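PDB 3QFE: putative dihydrodipicolinate synthase family protein from Coccidioides immitis, which belongs to the dihydrodipicolinate synthase family of TIM-barrel proteins, though its own function is not established. Local coordinates for residues C16-F21 with E35-Y40. Numbering follows the deposited sequence.
Sequences CPAVTF and ERYYAY
Phe21 and Tyr37 meet in an offset edge-to-face pair, the flat phenylalanine ring offering its edge to the tyrosine face, with centroids 5.2 Å apart and planes at 66°. The contact fixes helix 31-42, the first of the TIM barrel, against the C-terminal end of the barrel's first strand, 13-17, and the loop that follows it.

Tyr37 carries most of it. The side chain leaves the helix with CG anti to the backbone N (chi1 -179°), which carries the ring toward the loop. Its CB already touches Phe21 CE2, and that same Phe21 CE2 lies 3.4 Å from Tyr37 CG. CD1 and CD2 also meet it, Tyr37 CD2 at 3.6 Å from Phe21 CE2. Farther along, Tyr37 CE2 passes Val19 CG2 at 3.8 Å, and CZ meets the same methyl; valine's branch thus fills against the ring near its hydroxyl. The tip, OH, still brushes Val19 CG2 but hydrogen-bonds to Asn223 OD1, which also accepts from Val19 N. A tyrosine suits this buried place because its ring is apolar and its hydroxyl finds a partner at the far end.

Ala18 CB sits in the plane of the Tyr38 ring, 3.3 Å from Tyr38 CE1, and faces Tyr37 CE2 more loosely, in a direction about at right angles to the first. Its short methyl lets the loop come close to both tyrosine edges. A water, hydrogen-bonded to Tyr38 OH at 2.6 Å, donates to Val19 O and Thr20 OG1.

Shape and apolar burial therefore hold the segments together, while polar bonding through Asn223 and the water probably fixes where the tyrosine tips sit.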
ATOM      1  N   CYS A  16      -0.291   4.127  -2.844  1.00 31.23           N
ATOM      2  CA  CYS A  16      -0.109   2.916  -3.641  1.00 31.51           C
ATOM      3  C   CYS A  16       0.930   1.956  -3.039  1.00 30.28           C
ATOM      4  O   CYS A  16       2.070   2.367  -2.785  1.00 29.34           O
ATOM      5  CB  CYS A  16       0.284   3.231  -5.086  1.00 30.42           C
ATOM      6  SG  CYS A  16       0.662   1.708  -6.024  1.00 36.70           S
ATOM      7  N   PRO A  17       0.540   0.676  -2.835  1.00 30.16           N
ATOM      8  CA  PRO A  17       1.493  -0.350  -2.427  1.00 30.18           C
ATOM      9  C   PRO A  17       2.152  -0.960  -3.682  1.00 30.40           C
ATOM     10  O   PRO A  17       1.572  -1.856  -4.339  1.00 29.56           O
ATOM     11  CB  PRO A  17       0.617  -1.360  -1.679  1.00 31.23           C
ATOM     12  CG  PRO A  17      -0.724  -1.267  -2.384  1.00 31.44           C
ATOM     13  CD  PRO A  17      -0.832   0.143  -2.937  1.00 30.82           C
ATOM     14  N   ALA A  18       3.351  -0.460  -3.991  1.00 29.56           N
ATOM     15  CA  ALA A  18       4.013  -0.704  -5.269  1.00 29.24           C
ATOM     16  C   ALA A  18       4.426  -2.164  -5.460  1.00 29.70           C
ATOM     17  O   ALA A  18       4.865  -2.822  -4.518  1.00 30.39           O
ATOM     18  CB  ALA A  18       5.221   0.205  -5.409  1.00 28.40           C
ATOM     19  N   VAL A  19       4.274  -2.667  -6.682  1.00 29.54           N
ATOM     20  CA  VAL A  19       4.746  -4.012  -7.018  1.00 28.88           C
ATOM     21  C   VAL A  19       6.277  -4.014  -7.151  1.00 28.96           C
ATOM     22  O   VAL A  19       6.890  -2.945  -7.199  1.00 28.02           O
ATOM     23  CB  VAL A  19       4.070  -4.565  -8.302  1.00 29.15           C
ATOM     24  CG1 VAL A  19       2.592  -4.843  -8.032  1.00 29.49           C
ATOM     25  CG2 VAL A  19       4.234  -3.624  -9.479  1.00 26.57           C
ATOM     26  N   THR A  20       6.879  -5.208  -7.240  1.00 28.93           N
ATOM     27  CA  THR A  20       8.330  -5.362  -7.340  1.00 28.39           C
ATOM     28  C   THR A  20       8.782  -6.017  -8.642  1.00 29.11           C
ATOM     29  O   THR A  20       8.238  -7.049  -9.056  1.00 30.22           O
ATOM     30  CB  THR A  20       8.846  -6.179  -6.147  1.00 28.98           C
ATOM     31  OG1 THR A  20       8.518  -5.483  -4.949  1.00 26.48           O
ATOM     32  CG2 THR A  20      10.383  -6.402  -6.211  1.00 29.42           C
ATOM     33  N   PHE A  21       9.808  -5.428  -9.253  1.00 28.62           N
ATOM     34  CA  PHE A  21      10.408  -5.892 -10.497  1.00 28.80           C
ATOM     35  C   PHE A  21      11.562  -6.868 -10.219  1.00 29.96           C
ATOM     36  O   PHE A  21      12.411  -6.584  -9.380  1.00 28.63           O
ATOM     37  CB  PHE A  21      10.964  -4.678 -11.279  1.00 28.59           C
ATOM     38  CG  PHE A  21       9.897  -3.832 -11.946  1.00 27.79           C
ATOM     39  CD1 PHE A  21       9.576  -4.021 -13.291  1.00 27.61           C
ATOM     40  CD2 PHE A  21       9.200  -2.874 -11.236  1.00 25.83           C
ATOM     41  CE1 PHE A  21       8.578  -3.233 -13.925  1.00 25.49           C
ATOM     42  CE2 PHE A  21       8.197  -2.112 -11.855  1.00 26.40           C
ATOM     43  CZ  PHE A  21       7.898  -2.289 -13.213  1.00 23.41           C
ATOM     44  N   GLU A  35      13.101   2.045 -10.063  1.00 25.30           N
ATOM     45  CA  GLU A  35      13.172   3.485  -9.855  1.00 26.52           C
ATOM     46  C   GLU A  35      12.258   4.262 -10.841  1.00 26.50           C
ATOM     47  O   GLU A  35      11.540   5.174 -10.416  1.00 26.41           O
ATOM     48  CB  GLU A  35      14.609   3.992  -9.952  1.00 26.93           C
ATOM     49  CG  GLU A  35      14.792   5.351  -9.296  1.00 31.28           C
ATOM     50  CD  GLU A  35      16.113   6.010  -9.645  1.00 39.01           C
ATOM     51  OE1 GLU A  35      17.002   5.295 -10.124  1.00 45.26           O
ATOM     52  OE2 GLU A  35      16.279   7.241  -9.448  1.00 42.59           O
ATOM     53  N   ARG A  36      12.290   3.881 -12.122  1.00 26.39           N
ATOM     54  CA  ARG A  36      11.419   4.466 -13.141  0.60 27.01           C
ATOM     55  C   ARG A  36       9.971   4.355 -12.740  1.00 26.59           C
ATOM     56  O   ARG A  36       9.204   5.308 -12.889  1.00 26.96           O
ATOM     57  CB  ARG A  36      11.600   3.784 -14.504  0.60 27.40           C
ATOM     58  CG  ARG A  36      12.936   4.035 -15.130  0.60 28.81           C
ATOM     59  CD  ARG A  36      12.987   3.569 -16.570  0.60 31.21           C
ATOM     60  NE  ARG A  36      14.254   3.970 -17.181  0.60 33.75           N
ATOM     61  CZ  ARG A  36      14.645   3.601 -18.395  0.60 36.34           C
ATOM     62  NH1 ARG A  36      15.815   4.022 -18.871  0.60 37.47           N
ATOM     63  NH2 ARG A  36      13.866   2.816 -19.132  0.60 34.90           N
ATOM     64  N   TYR A  37       9.603   3.186 -12.220  1.00 26.27           N
ATOM     65  CA  TYR A  37       8.220   2.855 -11.906  1.00 25.93           C
ATOM     66  C   TYR A  37       7.710   3.618 -10.687  1.00 25.77           C
ATOM     67  O   TYR A  37       6.660   4.237 -10.744  1.00 25.39           O
ATOM     68  CB  TYR A  37       8.088   1.345 -11.700  1.00 25.95           C
ATOM     69  CG  TYR A  37       6.682   0.879 -11.383  1.00 26.31           C
ATOM     70  CD1 TYR A  37       5.682   0.873 -12.367  1.00 28.90           C
ATOM     71  CD2 TYR A  37       6.348   0.459 -10.108  1.00 24.99           C
ATOM     72  CE1 TYR A  37       4.388   0.441 -12.088  1.00 27.67           C
ATOM     73  CE2 TYR A  37       5.058   0.031  -9.808  1.00 27.35           C
ATOM     74  CZ  TYR A  37       4.078   0.023 -10.807  1.00 30.17           C
ATOM     75  OH  TYR A  37       2.792  -0.405 -10.507  1.00 31.17           O
ATOM     76  N   TYR A  38       8.471   3.588  -9.593  1.00 26.09           N
ATOM     77  CA  TYR A  38       8.144   4.365  -8.400  1.00 26.28           C
ATOM     78  C   TYR A  38       8.006   5.858  -8.723  1.00 27.16           C
ATOM     79  O   TYR A  38       7.099   6.529  -8.213  1.00 27.25           O
ATOM     80  CB  TYR A  38       9.249   4.235  -7.364  1.00 26.38           C
ATOM     81  CG  TYR A  38       9.376   2.925  -6.592  1.00 26.76           C
ATOM     82  CD1 TYR A  38       8.295   2.102  -6.360  1.00 26.83           C
ATOM     83  CD2 TYR A  38      10.602   2.559  -6.046  1.00 29.00           C
ATOM     84  CE1 TYR A  38       8.439   0.928  -5.623  1.00 29.29           C
ATOM     85  CE2 TYR A  38      10.755   1.402  -5.293  1.00 29.73           C
ATOM     86  CZ  TYR A  38       9.671   0.594  -5.091  1.00 29.97           C
ATOM     87  OH  TYR A  38       9.827  -0.547  -4.364  1.00 29.59           O
ATOM     88  N   ALA A  39       8.932   6.383  -9.537  1.00 27.56           N
ATOM     89  CA  ALA A  39       8.930   7.791  -9.883  1.00 27.76           C
ATOM     90  C   ALA A  39       7.658   8.109 -10.682  1.00 28.36           C
ATOM     91  O   ALA A  39       6.964   9.093 -10.404  1.00 28.47           O
ATOM     92  CB  ALA A  39      10.168   8.150 -10.647  1.00 28.09           C
ATOM     93  N   TYR A  40       7.325   7.252 -11.639  1.00 28.39           N
ATOM     94  CA  TYR A  40       6.103   7.437 -12.407  1.00 28.30           C
ATOM     95  C   TYR A  40       4.864   7.469 -11.488  1.00 28.64           C
ATOM     96  O   TYR A  40       3.987   8.345 -11.630  1.00 28.84           O
ATOM     97  CB  TYR A  40       5.946   6.332 -13.438  1.00 28.02           C
ATOM     98  CG  TYR A  40       4.722   6.544 -14.296  1.00 29.39           C
ATOM     99  CD1 TYR A  40       4.757   7.422 -15.382  1.00 28.64           C
ATOM    100  CD2 TYR A  40       3.524   5.895 -14.004  1.00 28.46           C
ATOM    101  CE1 TYR A  40       3.642   7.630 -16.154  1.00 30.63           C
ATOM    102  CE2 TYR A  40       2.392   6.110 -14.769  1.00 29.90           C
ATOM    103  CZ  TYR A  40       2.454   6.977 -15.836  1.00 30.63           C
ATOM    104  OH  TYR A  40       1.341   7.196 -16.601  1.00 30.56           O
TER
HETATM  105  O   HOH W   1       8.550  -2.711  -5.025  1.00 24.27           O